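Local structure of putative uncharacterized protein (Xanthomonas oryzae pv. oryzae, 4KL0) at residues A14-L19 and S366-A371; I175-G180 and R208-R213; G218-I223 and A344-H349. The protein binds a calcium ion and is probably a hydrolase acting on the N-glycosyl bonds of nucleosides, though its function is not established. One frame throughout, in Å; residues are numbered along the deposited sequence.

Contact 1. Residues A14-L19 and S366-A371; sequences AVLREL and SALAKA
Val15, Leu16 and Leu19 pack against Ala367, Leu368 and Ala371 in a buried, wholly apolar helix-to-helix contact that brings the N-terminal helix 10-20 onto the C-terminal helix 358-372. The two segments run almost perpendicular, at 93°, and their axes come within 9.7 Å. The backbones approach most closely where the CA atoms of Leu16 and Ala367 lie 6.4 Å apart, a spacing that the small alanine allows. Its CB is met by Val15 CG1 at 4.0 Å and, from the next residue, by the CB of Leu16. CG1 of Val15 is the branch turned to Ala367 because it sits between the backbone N and the carbonyl carbon (chi1 77°). In the nucleoside hydrolase-like fold of this chain, with its central, mostly parallel sheet flanked by helices, the crossing joins the first and last helices of the modelled chain, away from the calcium site. Leu16 splits its two methyls: CD1 meets Leu368 CD2 at 4.0 Å, while CD2 reaches Ala371 CB at 4.4 Å. The same CD2 of Leu368 takes Leu19 CD2 at 4.2 Å, the two leucines meeting at about a right angle. Helix 41-54 packs on Leu368 through Ile48, Gln51 and Leu52. Polar links between the two helices lie outside this patch: Glu12 forms a salt bridge with Lys370 and a hydrogen bond with Ser366, and Glu18 a salt bridge with Lys360.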
loop_
_atom_site.group_PDB
_atom_site.type_symbol
_atom_site.label_atom_id
_atom_site.label_comp_id
_atom_site.label_asym_id
_atom_site.label_seq_id
_atom_site.Cartn_x
_atom_site.Cartn_y
_atom_site.Cartn_z
ATOM N N ALA A 14 2.989 -21.884 10.762
ATOM C CA ALA A 14 4.249 -21.646 11.486
ATOM C C ALA A 14 4.822 -20.241 11.381
ATOM O O ALA A 14 5.420 -19.703 12.329
ATOM C CB ALA A 14 5.322 -22.664 11.048
ATOM N N VAL A 15 4.673 -19.615 10.217
ATOM C CA VAL A 15 5.249 -18.298 10.099
ATOM C C VAL A 15 4.405 -17.279 10.884
ATOM O O VAL A 15 4.931 -16.338 11.414
ATOM C CB VAL A 15 5.458 -17.834 8.631
ATOM C CG1 VAL A 15 4.183 -17.421 8.028
ATOM C CG2 VAL A 15 6.402 -16.669 8.586
ATOM N N LEU A 16 3.108 -17.543 10.999
ATOM C CA LEU A 16 2.236 -16.641 11.724
ATOM C C LEU A 16 2.430 -16.828 13.238
ATOM O O LEU A 16 2.460 -15.852 13.992
ATOM C CB LEU A 16 0.781 -16.829 11.293
ATOM C CG LEU A 16 -0.185 -15.960 12.076
ATOM C CD1 LEU A 16 0.058 -14.467 11.801
ATOM C CD2 LEU A 16 -1.609 -16.375 11.645
ATOM N N ARG A 17 2.626 -18.064 13.674
ATOM C CA ARG A 17 3.030 -18.300 15.071
ATOM C C ARG A 17 4.318 -17.548 15.424
ATOM O O ARG A 17 4.444 -16.904 16.492
ATOM C CB ARG A 17 3.257 -19.799 15.263
ATOM C CG ARG A 17 3.521 -20.250 16.686
ATOM C CD ARG A 17 3.509 -21.780 16.711
ATOM N NE ARG A 17 2.213 -22.310 16.287
ATOM C CZ ARG A 17 2.009 -23.070 15.205
ATOM N NH1 ARG A 17 3.033 -23.455 14.426
ATOM N NH2 ARG A 17 0.777 -23.459 14.901
ATOM N N GLU A 18 5.293 -17.615 14.531
ATOM C CA GLU A 18 6.550 -16.917 14.729
ATOM C C GLU A 18 6.396 -15.399 14.807
ATOM O O GLU A 18 7.009 -14.721 15.641
ATOM C CB GLU A 18 7.556 -17.304 13.626
ATOM C CG GLU A 18 8.892 -16.565 13.763
ATOM C CD GLU A 18 9.848 -16.775 12.568
ATOM O OE1 GLU A 18 9.464 -17.464 11.571
ATOM O OE2 GLU A 18 10.997 -16.253 12.651
ATOM N N LEU A 19 5.590 -14.823 13.917
ATOM C CA LEU A 19 5.375 -13.389 14.001
ATOM C C LEU A 19 4.724 -13.042 15.343
ATOM O O LEU A 19 5.036 -12.008 15.955
ATOM C CB LEU A 19 4.470 -12.915 12.865
ATOM C CG LEU A 19 3.997 -11.472 12.998
ATOM C CD1 LEU A 19 5.134 -10.429 12.987
ATOM C CD2 LEU A 19 2.990 -11.161 11.916
ATOM N N SER A 366 0.935 -14.496 2.474
ATOM C CA SER A 366 -0.152 -15.469 2.274
ATOM C C SER A 366 -0.857 -15.808 3.608
ATOM O O SER A 366 -2.095 -15.844 3.669
ATOM C CB SER A 366 0.374 -16.730 1.545
ATOM O OG SER A 366 -0.679 -17.699 1.385
ATOM N N ALA A 367 -0.068 -16.062 4.657
ATOM C CA ALA A 367 -0.653 -16.354 5.985
ATOM C C ALA A 367 -1.571 -15.245 6.484
ATOM O O ALA A 367 -2.709 -15.515 6.908
ATOM C CB ALA A 367 0.433 -16.670 7.003
ATOM N N LEU A 368 -1.099 -13.993 6.403
ATOM C CA LEU A 368 -1.902 -12.897 6.892
ATOM C C LEU A 368 -3.185 -12.725 6.069
ATOM O O LEU A 368 -4.244 -12.517 6.649
ATOM C CB LEU A 368 -1.066 -11.618 6.893
ATOM C CG LEU A 368 0.152 -11.547 7.835
ATOM C CD1 LEU A 368 1.028 -10.382 7.415
ATOM C CD2 LEU A 368 -0.276 -11.358 9.302
ATOM N N ALA A 369 -3.091 -12.786 4.733
ATOM C CA ALA A 369 -4.294 -12.560 3.940
ATOM C C ALA A 369 -5.321 -13.681 4.161
ATOM O O ALA A 369 -6.534 -13.421 4.338
ATOM C CB ALA A 369 -3.970 -12.439 2.535
ATOM N N LYS A 370 -4.854 -14.925 4.232
ATOM C CA LYS A 370 -5.832 -16.014 4.452
ATOM C C LYS A 370 -6.480 -15.947 5.822
ATOM O O LYS A 370 -7.710 -16.178 5.951
ATOM C CB LYS A 370 -5.199 -17.404 4.301
ATOM C CG LYS A 370 -4.773 -17.759 2.912
ATOM C CD LYS A 370 -3.945 -19.044 2.976
ATOM C CE LYS A 370 -3.714 -19.654 1.610
ATOM N NZ LYS A 370 -3.028 -21.023 1.742
ATOM N N ALA A 371 -5.697 -15.625 6.858
ATOM C CA ALA A 371 -6.261 -15.531 8.213
ATOM C C ALA A 371 -7.288 -14.389 8.300
ATOM O O ALA A 371 -8.329 -14.507 8.971
ATOM C CB ALA A 371 -5.131 -15.373 9.265
#

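Contact 2. Residues I175-G180 and R208-R213; sequences ITIMGG and RALYRR
Ile175 and Ile177 of the strand face Leu210 and Tyr211 of a helix whose axis passes 11.1 Å from that of the strand, the two running 144° apart in direction. Both isoleucines point toward the helix, and their CD1 methyls do the touching. Ile175 CD1 lies 4.3 Å from Leu210 CD1, whereas Ile177 CD1 meets the other branch of the same leucine, Leu210 CD2, at 4.1 Å; Ile177 and Leu210 reach for each other tip to tip. Ile177 CD1 also rests against the Tyr211 ring, 3.8 Å from CE1. This is helix-on-sheet packing of the Rossmann-like kind: helix 204-216 lies on one face of the central sheet over strand 172-178, and the chain then enters the neighbouring strand 221-224. Leu210 is enclosed further by helix 155-163, through Ala157, Ser158 and Leu161. Tyr211 extends past the strand to the loop of Gly179 and Gly180. With CG anti to the carbonyl carbon (chi1 -82°), the ring carries its hydroxyl to the backbone of Gly180, whose N-H gives OH a weak hydrogen bond of 3.3 Å, fairly straight at 160°. Gly179 CA comes 3.9 Å from the same Tyr211 OH. Asn200 takes part through its OD1, in a weak hydrogen bond with the Tyr211 hydroxyl, and its ND2 binds the carbonyl of Gly180.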
loop_
_atom_site.group_PDB
_atom_site.type_symbol
_atom_site.label_atom_id
_atom_site.label_comp_id
_atom_site.label_asym_id
_atom_site.label_seq_id
_atom_site.Cartn_x
_atom_site.Cartn_y
_atom_site.Cartn_z
ATOM N N ILE A 175 7.384 7.648 9.233
ATOM C CA ILE A 175 6.593 7.729 7.991
ATOM C C ILE A 175 7.226 6.717 7.048
ATOM O O ILE A 175 8.421 6.791 6.731
ATOM C CB ILE A 175 6.644 9.117 7.338
ATOM C CG1 ILE A 175 6.103 10.182 8.284
ATOM C CG2 ILE A 175 5.886 9.078 5.980
ATOM C CD1 ILE A 175 6.233 11.608 7.754
ATOM N N THR A 176 6.432 5.772 6.558
ATOM C CA THR A 176 6.954 4.713 5.696
ATOM C C THR A 176 6.223 4.843 4.378
ATOM O O THR A 176 4.994 4.977 4.360
ATOM C CB THR A 176 6.633 3.289 6.270
ATOM O OG1 THR A 176 7.128 3.211 7.619
ATOM C CG2 THR A 176 7.310 2.171 5.493
ATOM N N ILE A 177 6.971 4.867 3.286
ATOM C CA ILE A 177 6.387 5.312 2.004
ATOM C C ILE A 177 6.771 4.318 0.921
ATOM O O ILE A 177 7.932 3.878 0.857
ATOM C CB ILE A 177 7.006 6.694 1.549
ATOM C CG1 ILE A 177 6.761 7.763 2.605
ATOM C CG2 ILE A 177 6.440 7.131 0.157
ATOM C CD1 ILE A 177 7.576 9.088 2.322
ATOM N N MET A 178 5.836 3.979 0.035
ATOM C CA MET A 178 6.135 3.180 -1.135
ATOM C C MET A 178 6.490 4.196 -2.210
ATOM O O MET A 178 5.618 4.875 -2.775
ATOM C CB MET A 178 4.855 2.378 -1.522
ATOM C CG MET A 178 5.066 1.225 -2.516
ATOM S SD MET A 178 5.493 1.709 -4.266
ATOM C CE MET A 178 7.159 0.971 -4.305
ATOM N N GLY A 179 7.780 4.372 -2.444
ATOM C CA GLY A 179 8.179 5.589 -3.133
ATOM C C GLY A 179 9.542 5.383 -3.773
ATOM O O GLY A 179 9.826 4.311 -4.250
ATOM N N GLY A 180 10.343 6.443 -3.775
ATOM C CA GLY A 180 11.693 6.273 -4.296
ATOM C C GLY A 180 12.443 7.566 -4.046
ATOM O O GLY A 180 11.867 8.653 -3.952
ATOM N N ARG A 208 7.632 16.284 -2.704
ATOM C CA ARG A 208 8.801 17.054 -2.243
ATOM C C ARG A 208 8.523 17.697 -0.872
ATOM O O ARG A 208 9.421 17.750 -0.032
ATOM C CB ARG A 208 9.135 18.145 -3.275
ATOM C CG ARG A 208 9.634 17.545 -4.530
ATOM C CD ARG A 208 9.907 18.569 -5.651
ATOM N NE ARG A 208 10.609 17.832 -6.692
ATOM C CZ ARG A 208 10.511 18.029 -7.990
ATOM N NH1 ARG A 208 9.720 19.006 -8.464
ATOM N NH2 ARG A 208 11.227 17.224 -8.807
ATOM N N ALA A 209 7.340 18.243 -0.676
ATOM C CA ALA A 209 7.039 18.915 0.590
ATOM C C ALA A 209 7.118 17.877 1.739
ATOM O O ALA A 209 7.600 18.170 2.851
ATOM C CB ALA A 209 5.695 19.556 0.534
ATOM N N LEU A 210 6.604 16.672 1.494
ATOM C CA LEU A 210 6.536 15.667 2.553
ATOM C C LEU A 210 7.919 15.161 2.943
ATOM O O LEU A 210 8.227 15.146 4.167
ATOM C CB LEU A 210 5.556 14.510 2.196
ATOM C CG LEU A 210 5.445 13.413 3.246
ATOM C CD1 LEU A 210 4.627 13.869 4.460
ATOM C CD2 LEU A 210 4.806 12.154 2.627
ATOM N N TYR A 211 8.749 14.770 1.952
ATOM C CA TYR A 211 10.075 14.200 2.206
ATOM C C TYR A 211 10.870 15.260 2.932
ATOM O O TYR A 211 11.559 14.977 3.920
ATOM C CB TYR A 211 10.805 13.891 0.907
ATOM C CG TYR A 211 10.447 12.558 0.219
ATOM C CD1 TYR A 211 9.109 12.205 -0.045
ATOM C CD2 TYR A 211 11.455 11.673 -0.231
ATOM C CE1 TYR A 211 8.818 11.048 -0.726
ATOM C CE2 TYR A 211 11.145 10.520 -0.920
ATOM C CZ TYR A 211 9.816 10.208 -1.185
ATOM O OH TYR A 211 9.482 9.076 -1.899
ATOM N N ARG A 212 10.774 16.488 2.432
ATOM C CA ARG A 212 11.531 17.591 3.026
ATOM C C ARG A 212 11.049 17.896 4.439
ATOM O O ARG A 212 11.877 18.003 5.344
ATOM C CB ARG A 212 11.445 18.840 2.130
ATOM C CG ARG A 212 12.013 20.106 2.813
ATOM C CD ARG A 212 12.058 21.279 1.820
ATOM N NE ARG A 212 10.717 21.790 1.557
ATOM C CZ ARG A 212 10.166 21.815 0.335
ATOM N NH1 ARG A 212 10.862 21.376 -0.716
ATOM N NH2 ARG A 212 8.935 22.302 0.167
ATOM N N ARG A 213 9.746 18.059 4.657
ATOM C CA ARG A 213 9.279 18.482 5.957
ATOM C C ARG A 213 9.456 17.403 7.016
ATOM O O ARG A 213 9.579 17.735 8.199
ATOM C CB ARG A 213 7.841 18.980 5.908
ATOM C CG ARG A 213 7.330 19.701 7.141
ATOM C CD ARG A 213 7.951 21.130 7.268
ATOM N NE ARG A 213 7.430 21.863 8.436
ATOM C CZ ARG A 213 8.154 22.744 9.141
ATOM N NH1 ARG A 213 9.423 22.963 8.806
ATOM N NH2 ARG A 213 7.631 23.393 10.191
#

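Contact 3. Residues G218-I223 and A344-H349; sequences GIPLRI and ASPVEH
Arg222 and Glu348 lie side by side on two neighbouring strands and point the same way, yet their flat ends are turned 49° against each other. The arginine grips side-on in a salt bridge of two bent hydrogen bonds, NE at 2.8 Å and NH2 at 2.7 Å both giving to the single oxygen Glu348 OE1. That oxygen sits at the guanidinium edge, in its plane. The two donors reach the carboxylate differently: NH2 uses the syn lone pair of OE1, while NE comes from above the carboxylate plane, 39° out of it. A bend at chi3 (-71°) in the arginine turns this side to the glutamate, and NH1 is held by the carbonyl of Ala324. A water giving to both OE1 and Leu221 O ties the carboxylate back to the backbone.

Strands 221-224 and 347-350 are parallel neighbours in the central sheet, pairing Leu221 with Val347, Arg222 with Glu348 and Ile223 with His349. Leu221 N gives to Pro346 O, Glu348 N to Leu221 O at 2.8 Å, and Ile223 N to Glu348 O. On the sheet face away from the salt bridge, Leu221 and Val347 also run side by side, CD1 against CG2 at 4.0 Å, under helix 204-216.

Ahead of the strands, Gly218 ends that helix in a Schellman motif, its CA 3.1 Å from Ser345 OG. A second water accepts from this hydroxyl and donates to the carbonyls of Ile219 and Pro346, bridging the two loops as they enter the sheet.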
loop_
_atom_site.group_PDB
_atom_site.type_symbol
_atom_site.label_atom_id
_atom_site.label_comp_id
_atom_site.label_asym_id
_atom_site.label_seq_id
_atom_site.Cartn_x
_atom_site.Cartn_y
_atom_site.Cartn_z
ATOM N N GLY A 218 12.357 16.096 11.961
ATOM C CA GLY A 218 13.055 15.016 12.644
ATOM C C GLY A 218 12.267 13.721 12.720
ATOM O O GLY A 218 12.502 12.870 13.594
ATOM N N ILE A 219 11.335 13.521 11.786
ATOM C CA ILE A 219 10.544 12.275 11.818
ATOM C C ILE A 219 11.177 11.231 10.915
ATOM O O ILE A 219 11.341 11.487 9.719
ATOM C CB ILE A 219 9.169 12.533 11.310
ATOM C CG1 ILE A 219 8.515 13.566 12.178
ATOM C CG2 ILE A 219 8.354 11.236 11.276
ATOM C CD1 ILE A 219 7.468 14.249 11.497
ATOM N N PRO A 220 11.542 10.050 11.447
ATOM C CA PRO A 220 12.237 9.033 10.634
ATOM C C PRO A 220 11.412 8.687 9.371
ATOM O O PRO A 220 10.204 8.516 9.489
ATOM C CB PRO A 220 12.290 7.804 11.541
ATOM C CG PRO A 220 12.191 8.400 12.967
ATOM C CD PRO A 220 11.315 9.637 12.847
ATOM N N LEU A 221 12.075 8.580 8.238
ATOM C CA LEU A 221 11.447 8.169 6.972
ATOM C C LEU A 221 11.951 6.829 6.554
ATOM O O LEU A 221 13.161 6.557 6.611
ATOM C CB LEU A 221 11.844 9.146 5.852
ATOM C CG LEU A 221 11.204 10.487 5.621
ATOM C CD1 LEU A 221 11.894 11.111 4.377
ATOM C CD2 LEU A 221 9.689 10.306 5.392
ATOM N N ARG A 222 11.074 5.932 6.096
ATOM C CA ARG A 222 11.533 4.661 5.595
ATOM C C ARG A 222 10.884 4.482 4.220
ATOM O O ARG A 222 9.661 4.574 4.130
ATOM C CB ARG A 222 11.111 3.509 6.500
ATOM C CG ARG A 222 11.619 2.149 6.028
ATOM C CD ARG A 222 11.319 1.074 7.088
ATOM N NE ARG A 222 12.206 1.339 8.210
ATOM C CZ ARG A 222 12.197 0.641 9.336
ATOM N NH1 ARG A 222 11.350 -0.381 9.471
ATOM N NH2 ARG A 222 13.050 0.952 10.298
ATOM N N ILE A 223 11.700 4.330 3.187
ATOM C CA ILE A 223 11.201 4.399 1.795
ATOM C C ILE A 223 11.418 3.035 1.171
ATOM O O ILE A 223 12.563 2.527 1.046
ATOM C CB ILE A 223 11.925 5.423 0.930
ATOM C CG1 ILE A 223 11.987 6.853 1.508
ATOM C CG2 ILE A 223 11.252 5.465 -0.474
ATOM C CD1 ILE A 223 10.696 7.503 1.663
ATOM N N ALA A 344 21.952 13.299 10.833
ATOM C CA ALA A 344 20.776 14.067 10.399
ATOM C C ALA A 344 19.510 13.266 10.676
ATOM O O ALA A 344 19.599 12.135 11.162
ATOM C CB ALA A 344 20.874 14.396 8.913
ATOM N N SER A 345 18.351 13.852 10.375
ATOM C CA SER A 345 17.087 13.111 10.468
ATOM C C SER A 345 17.120 11.818 9.662
ATOM O O SER A 345 17.535 11.794 8.500
ATOM C CB SER A 345 15.902 13.974 10.068
ATOM O OG SER A 345 14.699 13.385 10.541
ATOM N N PRO A 346 16.704 10.704 10.292
ATOM C CA PRO A 346 16.932 9.414 9.657
ATOM C C PRO A 346 16.084 9.192 8.424
ATOM O O PRO A 346 14.899 9.498 8.433
ATOM C CB PRO A 346 16.516 8.374 10.720
ATOM C CG PRO A 346 16.449 9.091 11.969
ATOM C CD PRO A 346 16.309 10.585 11.715
ATOM N N VAL A 347 16.723 8.633 7.412
ATOM C CA VAL A 347 16.057 8.217 6.186
ATOM C C VAL A 347 16.546 6.835 5.771
ATOM O O VAL A 347 17.693 6.649 5.433
ATOM C CB VAL A 347 16.273 9.251 5.049
ATOM C CG1 VAL A 347 15.587 8.719 3.743
ATOM C CG2 VAL A 347 15.752 10.630 5.430
ATOM N N GLU A 348 15.690 5.819 5.802
ATOM C CA GLU A 348 16.134 4.493 5.476
ATOM C C GLU A 348 15.607 4.005 4.151
ATOM O O GLU A 348 14.469 4.342 3.765
ATOM C CB GLU A 348 15.671 3.513 6.565
ATOM C CG GLU A 348 16.310 3.768 7.906
ATOM C CD GLU A 348 15.717 2.832 8.914
ATOM O OE1 GLU A 348 14.473 2.834 9.035
ATOM O OE2 GLU A 348 16.475 2.084 9.556
ATOM N N HIS A 349 16.401 3.174 3.474
ATOM C CA HIS A 349 16.020 2.663 2.182
ATOM C C HIS A 349 15.764 1.175 2.236
ATOM O O HIS A 349 16.566 0.390 2.805
ATOM C CB HIS A 349 17.119 2.997 1.145
ATOM C CG HIS A 349 16.949 2.279 -0.160
ATOM N ND1 HIS A 349 17.860 1.356 -0.630
ATOM C CD2 HIS A 349 15.956 2.320 -1.077
ATOM C CE1 HIS A 349 17.434 0.857 -1.781
ATOM N NE2 HIS A 349 16.293 1.445 -2.089
HETATM O O HOH W 1 13.610 12.004 8.452
HETATM O O HOH W 2 13.708 5.165 9.231
#

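Overall arrangement
Contacts 2 and 3 are neighbours, their centres 9 Å apart: strand 172-178 lies beside 221-224, which lies beside 347-350. They touch through probable backbone hydrogen bonds between Ile177 N and Arg222 O (2.8 Å) and between Ile175 O and Arg222 N, and through packing of Ile177 on Ile223. Helix 204-216 leads straight into strand 221-224, so the two contacts together build one end region of the sheet with its covering helix. Contact 1, 29 Å from either by centres and across the chain's centre from contact 2, holds the first and last helices together; both other contacts fall between its segments in sequence. Strand 347-350 precedes helix 358-372, carrying the chain from the sheet back to the N-terminal helix.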